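Local structure of Tle cognate immunity protein 4 C-terminal domain-containing protein (Pseudomonas aeruginosa PAO1, 4R1D) at residues B[39-42]-B[43-46]. The protein probably acts as the immunity protein that binds and inhibits the type VI secretion lipase effector Tle4, protecting the bacterium from its own toxin. Numbering follows the deposited sequence.
Sequences DDKP and TELA
At the N-terminal cap of helix 42-58, Glu44 reaches back to the N-cap residue, Lys41, just before the first turn: its OE1 accepts the backbone N-H of Lys41 at 2.7 Å. The bond is nearly straight (175° at the hydrogen) and uses the anti lone pair of OE1, the one turned away from OE2. CG of Glu44 lies anti to the carbonyl carbon (chi1 -65°) and the chain runs extended from there, which carries OE1 to Lys41 N. Glu44, at N3, thus makes the bond that the third helical residue gives in a capping box; the reciprocal half, from an N-cap side chain, is not available from lysine. Lys41 O takes the N-H of Leu45 at 2.8 Å, the first i to i+4 bond of the helix. Ala46 N bonds to Pro42 O (3.0 Å), and the side chains of Pro42 and Leu45 both touch Trp105 in a loop. A water donates to Asp39 O and to Glu44 OE1, giving OE1 a second hydrogen bond. The Lys41 side chain bends at chi3 (-77°) and passes across the same carboxylate, CE 3.4 Å from Glu44 CD; NZ stays 4.1 Å from OE2, beyond a salt bridge. On Asp40, OD2 lies 3.5 Å from Leu45 CA and forms a salt bridge with Arg48 NE, about one turn beyond Leu45.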
# COMPACT_ATOMS: atom_id res chain seq x y z
N ASP B 39 -21.36 -5.11 17.52
CA ASP B 39 -22.05 -4.71 18.75
C ASP B 39 -23.56 -4.88 18.63
O ASP B 39 -24.29 -4.71 19.60
CB ASP B 39 -21.75 -3.25 19.10
CG ASP B 39 -20.31 -3.04 19.54
OD1 ASP B 39 -19.77 -3.92 20.25
OD2 ASP B 39 -19.72 -2.01 19.16
N ASP B 40 -24.01 -5.20 17.42
CA ASP B 40 -25.44 -5.24 17.10
C ASP B 40 -26.28 -6.07 18.04
O ASP B 40 -25.94 -7.21 18.36
CB ASP B 40 -25.65 -5.78 15.69
CG ASP B 40 -25.11 -4.85 14.62
OD1 ASP B 40 -24.05 -4.24 14.83
OD2 ASP B 40 -25.77 -4.75 13.56
N LYS B 41 -27.41 -5.50 18.45
CA LYS B 41 -28.50 -6.28 19.01
C LYS B 41 -29.24 -6.92 17.84
O LYS B 41 -29.12 -6.46 16.70
CB LYS B 41 -29.43 -5.38 19.83
CG LYS B 41 -28.77 -4.78 21.08
CD LYS B 41 -29.63 -3.70 21.72
CE LYS B 41 -29.55 -2.38 20.95
NZ LYS B 41 -30.39 -1.31 21.56
N PRO B 42 -30.00 -7.99 18.10
CA PRO B 42 -30.65 -8.76 17.04
C PRO B 42 -31.50 -7.92 16.08
O PRO B 42 -31.42 -8.15 14.87
CB PRO B 42 -31.53 -9.75 17.80
CG PRO B 42 -30.81 -9.94 19.09
CD PRO B 42 -30.23 -8.59 19.43
N THR B 43 -32.28 -6.97 16.59
CA THR B 43 -33.09 -6.13 15.71
C THR B 43 -32.20 -5.24 14.84
O THR B 43 -32.49 -5.00 13.67
CB THR B 43 -34.10 -5.26 16.48
OG1 THR B 43 -33.41 -4.21 17.18
CG2 THR B 43 -34.88 -6.11 17.47
N GLU B 44 -31.11 -4.75 15.43
CA GLU B 44 -30.14 -3.96 14.70
C GLU B 44 -29.47 -4.78 13.60
O GLU B 44 -29.29 -4.28 12.48
CB GLU B 44 -29.08 -3.39 15.66
CG GLU B 44 -29.62 -2.39 16.66
CD GLU B 44 -28.58 -1.96 17.68
OE1 GLU B 44 -27.83 -2.84 18.17
OE2 GLU B 44 -28.50 -0.76 17.99
N LEU B 45 -29.11 -6.02 13.90
CA LEU B 45 -28.49 -6.90 12.91
C LEU B 45 -29.43 -7.15 11.73
O LEU B 45 -29.02 -7.07 10.58
CB LEU B 45 -28.08 -8.24 13.51
CG LEU B 45 -27.40 -9.14 12.47
CD1 LEU B 45 -26.01 -8.62 12.13
CD2 LEU B 45 -27.34 -10.60 12.90
N ALA B 46 -30.69 -7.44 12.03
CA ALA B 46 -31.68 -7.69 10.98
C ALA B 46 -31.77 -6.50 10.04
O ALA B 46 -31.83 -6.66 8.82
CB ALA B 46 -33.05 -7.99 11.59
O HOH W 1 -25.80 -2.48 20.28